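Local coordinates for protein pof8 (Schizosaccharomyces pombe, PDB 6TZN) that binds telomerase RNA ter1 and promotes its assembly with the catalytic subunit trt1, and is represented here by its C-terminal xRRM domain, at residues T27-L32 against M48-R53; L32-S37 against D88-R93. One frame throughout, in Å; residues are numbered along the deposited sequence.

Contact 1 (T27-L32 against M48-R53)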
ATOM      1  N   THR A  27       8.802   6.677  -3.124  1.00 16.71           N
ATOM      2  CA  THR A  27       8.518   5.696  -4.164  1.00 16.54           C
ATOM      3  C   THR A  27       7.221   4.960  -3.875  1.00 16.28           C
ATOM      4  O   THR A  27       6.419   4.737  -4.786  1.00 16.39           O
ATOM      5  CB  THR A  27       9.679   4.709  -4.311  1.00 16.40           C
ATOM      6  OG1 THR A  27      10.885   5.433  -4.573  1.00 19.08           O
ATOM      7  CG2 THR A  27       9.424   3.730  -5.458  1.00 18.15           C
ATOM      8  N   ILE A  28       6.991   4.579  -2.614  1.00 15.32           N
ATOM      9  CA  ILE A  28       5.736   3.914  -2.268  1.00 15.23           C
ATOM     10  C   ILE A  28       4.551   4.806  -2.607  1.00 15.61           C
ATOM     11  O   ILE A  28       3.560   4.353  -3.192  1.00 16.57           O
ATOM     12  CB  ILE A  28       5.723   3.480  -0.789  1.00 15.32           C
ATOM     13  CG1 ILE A  28       6.833   2.465  -0.507  1.00 16.48           C
ATOM     14  CG2 ILE A  28       4.350   2.934  -0.408  1.00 16.45           C
ATOM     15  CD1 ILE A  28       7.129   2.309   0.985  1.00 18.05           C
ATOM     16  N   HIS A  29       4.640   6.091  -2.272  1.00 16.72           N
ATOM     17  CA  HIS A  29       3.558   7.018  -2.590  1.00 17.75           C
ATOM     18  C   HIS A  29       3.298   7.059  -4.093  1.00 17.78           C
ATOM     19  O   HIS A  29       2.149   6.964  -4.543  1.00 18.60           O
ATOM     20  CB  HIS A  29       3.895   8.414  -2.061  1.00 19.99           C
ATOM     21  CG  HIS A  29       2.779   9.399  -2.213  1.00 23.99           C
ATOM     22  ND1 HIS A  29       2.065   9.881  -1.138  1.00 29.75           N
ATOM     23  CD2 HIS A  29       2.258   9.996  -3.310  1.00 29.52           C
ATOM     24  CE1 HIS A  29       1.153  10.735  -1.565  1.00 29.88           C
ATOM     25  NE2 HIS A  29       1.244  10.817  -2.881  1.00 29.53           N
ATOM     26  N   SER A  30       4.361   7.186  -4.889  1.00 16.86           N
ATOM     27  CA  SER A  30       4.201   7.237  -6.338  1.00 17.85           C
ATOM     28  C   SER A  30       3.641   5.932  -6.881  1.00 15.98           C
ATOM     29  O   SER A  30       2.786   5.941  -7.779  1.00 17.88           O
ATOM     30  CB  SER A  30       5.544   7.544  -6.999  1.00 20.58           C
ATOM     31  OG  SER A  30       5.976   8.842  -6.644  1.00 22.43           O
ATOM     32  N   LEU A  31       4.123   4.799  -6.365  1.00 15.39           N
ATOM     33  CA  LEU A  31       3.626   3.502  -6.811  1.00 15.94           C
ATOM     34  C   LEU A  31       2.139   3.360  -6.498  1.00 15.85           C
ATOM     35  O   LEU A  31       1.338   2.953  -7.357  1.00 16.41           O
ATOM     36  CB  LEU A  31       4.437   2.390  -6.147  1.00 16.52           C
ATOM     37  CG  LEU A  31       4.144   0.944  -6.553  1.00 19.31           C
ATOM     38  CD1 LEU A  31       5.404   0.086  -6.384  1.00 21.04           C
ATOM     39  CD2 LEU A  31       2.996   0.366  -5.739  1.00 20.98           C
ATOM     40  N   LEU A  32       1.746   3.688  -5.267  1.00 16.22           N
ATOM     41  CA  LEU A  32       0.335   3.607  -4.902  1.00 18.26           C
ATOM     42  C   LEU A  32      -0.515   4.497  -5.799  1.00 20.00           C
ATOM     43  O   LEU A  32      -1.573   4.077  -6.267  1.00 21.24           O
ATOM     44  CB  LEU A  32       0.163   4.004  -3.438  1.00 21.67           C
ATOM     45  CG  LEU A  32       0.715   3.028  -2.404  1.00 24.86           C
ATOM     46  CD1 LEU A  32       0.603   3.628  -1.018  1.00 24.84           C
ATOM     47  CD2 LEU A  32      -0.011   1.691  -2.459  1.00 25.99           C
ATOM     48  N   MET A  48      -2.774   9.275   3.051  1.00 22.44           N
ATOM     49  CA  MET A  48      -2.421  10.394   3.914  1.00 21.87           C
ATOM     50  C   MET A  48      -1.105  10.144   4.634  1.00 21.20           C
ATOM     51  O   MET A  48      -0.252  11.035   4.719  1.00 25.87           O
ATOM     52  CB  MET A  48      -3.521  10.639   4.935  1.00 23.33           C
ATOM     53  CG  MET A  48      -3.215  11.832   5.800  1.00 27.03           C
ATOM     54  SD  MET A  48      -4.510  12.119   6.993  1.00 29.47           S
ATOM     55  CE  MET A  48      -5.892  11.878   5.915  1.00 22.93           C
ATOM     56  N   TYR A  49      -0.929   8.946   5.178  1.00 19.04           N
ATOM     57  CA  TYR A  49       0.305   8.597   5.863  1.00 18.48           C
ATOM     58  C   TYR A  49       0.777   7.232   5.406  1.00 18.57           C
ATOM     59  O   TYR A  49      -0.026   6.321   5.180  1.00 18.65           O
ATOM     60  CB  TYR A  49       0.122   8.625   7.384  1.00 18.87           C
ATOM     61  CG  TYR A  49      -0.305   9.988   7.869  1.00 19.10           C
ATOM     62  CD1 TYR A  49       0.524  11.091   7.697  1.00 24.59           C
ATOM     63  CD2 TYR A  49      -1.545  10.185   8.464  1.00 17.48           C
ATOM     64  CE1 TYR A  49       0.146  12.348   8.121  1.00 24.99           C
ATOM     65  CE2 TYR A  49      -1.931  11.445   8.910  1.00 18.01           C
ATOM     66  CZ  TYR A  49      -1.084  12.524   8.719  1.00 21.43           C
ATOM     67  OH  TYR A  49      -1.442  13.785   9.136  1.00 20.22           O
ATOM     68  N   ILE A  50       2.084   7.109   5.248  1.00 18.54           N
ATOM     69  CA  ILE A  50       2.735   5.864   4.890  1.00 19.22           C
ATOM     70  C   ILE A  50       3.683   5.533   6.026  1.00 19.98           C
ATOM     71  O   ILE A  50       4.627   6.288   6.291  1.00 23.09           O
ATOM     72  CB  ILE A  50       3.488   6.000   3.560  1.00 20.20           C
ATOM     73  CG1 ILE A  50       2.501   6.330   2.434  1.00 22.00           C
ATOM     74  CG2 ILE A  50       4.291   4.737   3.257  1.00 22.33           C
ATOM     75  CD1 ILE A  50       3.168   6.659   1.117  1.00 25.47           C
ATOM     76  N   ASP A  51       3.420   4.433   6.722  1.00 18.17           N
ATOM     77  CA  ASP A  51       4.309   3.971   7.782  1.00 20.44           C
ATOM     78  C   ASP A  51       5.246   2.942   7.167  1.00 19.46           C
ATOM     79  O   ASP A  51       4.823   1.838   6.800  1.00 19.46           O
ATOM     80  CB  ASP A  51       3.518   3.375   8.944  1.00 23.83           C
ATOM     81  CG  ASP A  51       2.565   4.380   9.604  1.00 30.27           C
ATOM     82  OD1 ASP A  51       2.666   5.609   9.374  1.00 29.98           O
ATOM     83  OD2 ASP A  51       1.703   3.924  10.376  1.00 31.66           O
ATOM     84  N   TYR A  52       6.516   3.306   7.021  1.00 19.64           N
ATOM     85  CA  TYR A  52       7.472   2.437   6.355  1.00 19.19           C
ATOM     86  C   TYR A  52       8.846   2.645   6.967  1.00 20.32           C
ATOM     87  O   TYR A  52       9.261   3.783   7.190  1.00 21.42           O
ATOM     88  CB  TYR A  52       7.538   2.706   4.845  1.00 19.86           C
ATOM     89  CG  TYR A  52       8.596   1.869   4.181  1.00 17.84           C
ATOM     90  CD1 TYR A  52       8.420   0.499   4.008  1.00 18.05           C
ATOM     91  CD2 TYR A  52       9.802   2.432   3.783  1.00 19.06           C
ATOM     92  CE1 TYR A  52       9.404  -0.283   3.430  1.00 17.90           C
ATOM     93  CE2 TYR A  52      10.789   1.659   3.199  1.00 19.07           C
ATOM     94  CZ  TYR A  52      10.587   0.308   3.028  1.00 17.42           C
ATOM     95  OH  TYR A  52      11.576  -0.464   2.477  1.00 18.61           O
ATOM     96  N   ARG A  53       9.540   1.538   7.225  1.00 20.48           N
ATOM     97  CA  ARG A  53      10.897   1.552   7.758  1.00 20.77           C
ATOM     98  C   ARG A  53      11.830   0.966   6.713  1.00 21.92           C
ATOM     99  O   ARG A  53      11.561  -0.111   6.176  1.00 20.60           O
ATOM    100  CB  ARG A  53      10.989   0.717   9.035  1.00 25.55           C
ATOM    101  CG  ARG A  53      12.353   0.776   9.687  1.00 31.27           C
TER
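One face of the Tyr52 ring receives the CD1 methyl of Ile28, which stands 3.8 Å from the ring centroid and 21° off the ring normal, a CH-pi contact displaced toward the CG side of the ring. The His29 ring is met less squarely: Ile50 CD1 approaches it obliquely and packs mainly on the stem of the histidine, 3.7 Å from His29 CB. These contacts lay helix 25-39 across edge strand 47-51 of the antiparallel sheet and the residue that follows it, the helix-on-sheet packing of an RRM, here the xRRM of a LARP7 family protein. Ile28 serves both partners because its branches part. CG1 lies beside the backbone N (chi1 -62°) and carries CD1 to the tyrosine, while Ile28 CG2, anti to that N, meets Ile50 CG2 at 4.1 Å. The layer continues inward, where Ile50 and Leu32 both rest on Ile61 of strand 58-63. The side chains meet through carbon atoms, and the hydroxyl of Tyr52 is held separately, hydrogen-bonded to the carbonyl O of Glu56. At the helix-facing end of Ile50, CD1 also lies 3.7 Å from the backbone N of His29.

Contact 2 (L32-S37 against D88-R93)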
ATOM      1  N   LEU A  32       1.746   3.688  -5.267  1.00 16.22           N
ATOM      2  CA  LEU A  32       0.335   3.607  -4.902  1.00 18.26           C
ATOM      3  C   LEU A  32      -0.515   4.497  -5.799  1.00 20.00           C
ATOM      4  O   LEU A  32      -1.573   4.077  -6.267  1.00 21.24           O
ATOM      5  CB  LEU A  32       0.163   4.004  -3.438  1.00 21.67           C
ATOM      6  CG  LEU A  32       0.715   3.028  -2.404  1.00 24.86           C
ATOM      7  CD1 LEU A  32       0.603   3.628  -1.018  1.00 24.84           C
ATOM      8  CD2 LEU A  32      -0.011   1.691  -2.459  1.00 25.99           C
ATOM      9  N   SER A  33      -0.067   5.726  -6.060  1.00 20.81           N
ATOM     10  CA  SER A  33      -0.829   6.628  -6.919  1.00 22.78           C
ATOM     11  C   SER A  33      -0.933   6.090  -8.340  1.00 22.14           C
ATOM     12  O   SER A  33      -1.995   6.171  -8.968  1.00 23.21           O
ATOM     13  CB  SER A  33      -0.185   8.011  -6.915  1.00 27.62           C
ATOM     14  OG  SER A  33      -0.088   8.503  -5.592  1.00 33.33           O
ATOM     15  N   TYR A  34       0.162   5.544  -8.863  1.00 19.78           N
ATOM     16  CA  TYR A  34       0.170   4.994 -10.212  1.00 20.12           C
ATOM     17  C   TYR A  34      -0.830   3.851 -10.336  1.00 18.09           C
ATOM     18  O   TYR A  34      -1.639   3.811 -11.274  1.00 19.98           O
ATOM     19  CB  TYR A  34       1.593   4.523 -10.537  1.00 20.21           C
ATOM     20  CG  TYR A  34       1.775   4.022 -11.945  1.00 19.52           C
ATOM     21  CD1 TYR A  34       1.449   2.712 -12.287  1.00 18.96           C
ATOM     22  CD2 TYR A  34       2.263   4.860 -12.937  1.00 21.75           C
ATOM     23  CE1 TYR A  34       1.601   2.259 -13.584  1.00 20.09           C
ATOM     24  CE2 TYR A  34       2.428   4.412 -14.232  1.00 22.36           C
ATOM     25  CZ  TYR A  34       2.091   3.113 -14.549  1.00 20.09           C
ATOM     26  OH  TYR A  34       2.260   2.673 -15.836  1.00 22.49           O
ATOM     27  N   VAL A  35      -0.794   2.918  -9.387  1.00 17.42           N
ATOM     28  CA  VAL A  35      -1.695   1.769  -9.417  1.00 18.38           C
ATOM     29  C   VAL A  35      -3.145   2.204  -9.211  1.00 19.58           C
ATOM     30  O   VAL A  35      -4.050   1.763  -9.936  1.00 20.06           O
ATOM     31  CB  VAL A  35      -1.228   0.740  -8.369  1.00 20.32           C
ATOM     32  CG1 VAL A  35      -2.234  -0.376  -8.198  1.00 23.84           C
ATOM     33  CG2 VAL A  35       0.127   0.172  -8.760  1.00 19.63           C
ATOM     34  N   PHE A  36      -3.376   3.090  -8.237  1.00 21.20           N
ATOM     35  CA  PHE A  36      -4.713   3.596  -7.936  1.00 25.31           C
ATOM     36  C   PHE A  36      -5.359   4.196  -9.176  1.00 25.37           C
ATOM     37  O   PHE A  36      -6.541   3.955  -9.448  1.00 28.13           O
ATOM     38  CB  PHE A  36      -4.577   4.665  -6.841  1.00 25.23           C
ATOM     39  CG  PHE A  36      -5.851   4.999  -6.098  1.00 24.21           C
ATOM     40  CD1 PHE A  36      -6.804   5.831  -6.670  1.00 25.44           C
ATOM     41  CD2 PHE A  36      -6.061   4.544  -4.804  1.00 28.09           C
ATOM     42  CE1 PHE A  36      -7.957   6.174  -5.976  1.00 26.65           C
ATOM     43  CE2 PHE A  36      -7.205   4.881  -4.108  1.00 25.74           C
ATOM     44  CZ  PHE A  36      -8.159   5.693  -4.697  1.00 28.05           C
ATOM     45  N   SER A  37      -4.594   4.965  -9.955  1.00 27.19           N
ATOM     46  CA  SER A  37      -5.161   5.637 -11.118  1.00 29.00           C
ATOM     47  C   SER A  37      -5.596   4.663 -12.206  1.00 27.60           C
ATOM     48  O   SER A  37      -6.489   4.997 -12.995  1.00 32.05           O
ATOM     49  CB  SER A  37      -4.183   6.674 -11.676  1.00 36.60           C
ATOM     50  OG  SER A  37      -3.088   6.058 -12.323  1.00 39.34           O
ATOM     51  N   ASP A  88      11.309   1.687  -8.533  1.00 15.49           N
ATOM     52  CA  ASP A  88      10.334   1.311  -9.553  1.00 15.64           C
ATOM     53  C   ASP A  88       8.933   1.729  -9.113  1.00 15.08           C
ATOM     54  O   ASP A  88       8.450   1.286  -8.067  1.00 16.02           O
ATOM     55  CB  ASP A  88      10.413  -0.204  -9.735  1.00 16.96           C
ATOM     56  CG  ASP A  88       9.531  -0.726 -10.848  1.00 16.96           C
ATOM     57  OD1 ASP A  88       8.992   0.068 -11.645  1.00 17.42           O
ATOM     58  OD2 ASP A  88       9.399  -1.964 -10.906  1.00 18.56           O
ATOM     59  N   ILE A  89       8.292   2.576  -9.915  1.00 16.07           N
ATOM     60  CA  ILE A  89       6.943   3.073  -9.650  1.00 16.72           C
ATOM     61  C   ILE A  89       5.871   2.249 -10.365  1.00 16.77           C
ATOM     62  O   ILE A  89       4.807   1.984  -9.802  1.00 21.48           O
ATOM     63  CB  ILE A  89       6.849   4.562 -10.051  1.00 22.40           C
ATOM     64  CG1 ILE A  89       7.755   5.421  -9.163  1.00 24.08           C
ATOM     65  CG2 ILE A  89       5.393   5.038 -10.027  1.00 28.14           C
ATOM     66  CD1 ILE A  89       7.934   6.819  -9.712  1.00 27.19           C
ATOM     67  N   ARG A  90       6.101   1.861 -11.620  1.00 16.28           N
ATOM     68  CA  ARG A  90       5.035   1.196 -12.359  1.00 17.15           C
ATOM     69  C   ARG A  90       4.980  -0.301 -12.086  1.00 16.27           C
ATOM     70  O   ARG A  90       3.912  -0.907 -12.231  1.00 16.82           O
ATOM     71  CB  ARG A  90       5.092   1.538 -13.845  1.00 21.99           C
ATOM     72  CG  ARG A  90       6.173   0.884 -14.634  1.00 25.14           C
ATOM     73  CD  ARG A  90       6.302   1.562 -16.014  1.00 26.75           C
ATOM     74  NE  ARG A  90       7.313   2.616 -15.987  1.00 22.66           N
ATOM     75  CZ  ARG A  90       7.733   3.300 -17.048  1.00 22.82           C
ATOM     76  NH1 ARG A  90       7.206   3.074 -18.248  1.00 23.73           N
ATOM     77  NH2 ARG A  90       8.686   4.216 -16.908  1.00 20.87           N
ATOM     78  N   ALA A  91       6.088  -0.901 -11.654  1.00 16.01           N
ATOM     79  CA  ALA A  91       6.075  -2.235 -11.059  1.00 16.62           C
ATOM     80  C   ALA A  91       5.473  -3.297 -11.989  1.00 16.25           C
ATOM     81  O   ALA A  91       4.649  -4.117 -11.585  1.00 17.54           O
ATOM     82  CB  ALA A  91       5.388  -2.213  -9.687  1.00 17.31           C
ATOM     83  N   HIS A  92       5.925  -3.315 -13.237  1.00 17.49           N
ATOM     84  CA  HIS A  92       5.479  -4.367 -14.145  1.00 18.68           C
ATOM     85  C   HIS A  92       6.152  -5.684 -13.787  1.00 19.43           C
ATOM     86  O   HIS A  92       7.371  -5.743 -13.596  1.00 23.30           O
ATOM     87  CB  HIS A  92       5.813  -4.007 -15.589  1.00 20.65           C
ATOM     88  CG  HIS A  92       5.010  -2.867 -16.121  1.00 20.76           C
ATOM     89  ND1 HIS A  92       5.264  -2.287 -17.342  1.00 24.52           N
ATOM     90  CD2 HIS A  92       3.973  -2.184 -15.584  1.00 21.51           C
ATOM     91  CE1 HIS A  92       4.403  -1.303 -17.546  1.00 25.70           C
ATOM     92  NE2 HIS A  92       3.610  -1.220 -16.493  1.00 23.83           N
ATOM     93  N   ARG A  93       5.361  -6.748 -13.714  1.00 21.77           N
ATOM     94  CA  ARG A  93       5.932  -8.070 -13.514  1.00 26.00           C
ATOM     95  C   ARG A  93       6.771  -8.450 -14.727  1.00 27.06           C
ATOM     96  O   ARG A  93       6.387  -8.199 -15.871  1.00 30.31           O
ATOM     97  CB  ARG A  93       4.816  -9.095 -13.265  1.00 30.70           C
ATOM     98  CG  ARG A  93       3.954  -9.455 -14.479  1.00 34.38           C
ATOM     99  CD  ARG A  93       4.475 -10.702 -15.193  1.00 39.66           C
ATOM    100  NE  ARG A  93       3.590 -11.143 -16.268  1.00 42.45           N
ATOM    101  CZ  ARG A  93       3.682 -10.741 -17.532  1.00 45.96           C
ATOM    102  NH1 ARG A  93       4.627  -9.880 -17.892  1.00 47.75           N
ATOM    103  NH2 ARG A  93       2.828 -11.200 -18.441  1.00 49.00           N
TER
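Tyr34 lays one face of its ring against the start of the Arg90 side chain. Arg90 CB sits 3.8 Å from the ring centroid and 26° off its normal, a CH-pi contact shifted toward the hydroxyl end, where CB comes within 3.5 Å of Tyr34 CZ. The ring reaches this position because CG is anti to the backbone N (chi1 -176°), which swings it out from helix 25-39 over the loop. Beyond CB the arginine chain turns off the ring, bent at chi3, and its guanidinium plane is inclined 36° to the tyrosine ring; the cation-pi partner of Tyr34 is instead Arg38, one turn further along the helix. At the base of the ring, Ile89 CG2 packs on Tyr34 CB at 3.9 Å. His92 crosses the tyrosine at about a right angle, but its NE2 remains 4.2 Å from Tyr34 OH, and its own ring has Arg90 CG over the centre of one face. Replacing Tyr34 with alanine would probably leave Arg90 CB without its aromatic platform and open a gap between helix and loop. The loop also has internal support: Ala91 N donates to Asp88 OD1 at 3.1 Å from above the carboxylate plane, an Asx motif, and Asp88 OD2 separately accepts from Asn84 N. This loop, between helix 66-78 and strand 103-106, packs at the surface on the first helix of the RRM.

In the fold
From the N terminus, strand 13-17 leads into helix 25-39, which supplies the first segment of both contacts. Contact 1 closes the short connection from this helix to edge strand 47-51. The chain then runs through strand 58-63 and helix 66-78 into the long loop before strand 103-106, where contact 2 brings residues 88-93 back to the later turns of the same helix. The two contacts therefore cross along the chain and share Leu32. Their centres lie about 12 Å apart, and they touch through Leu31 and Ile89. Helix 25-39 is thus tied to the sheet by contact 1 and to the loop by contact 2, the loop also touching Thr27, Ser30 and Leu31 of the earlier turns.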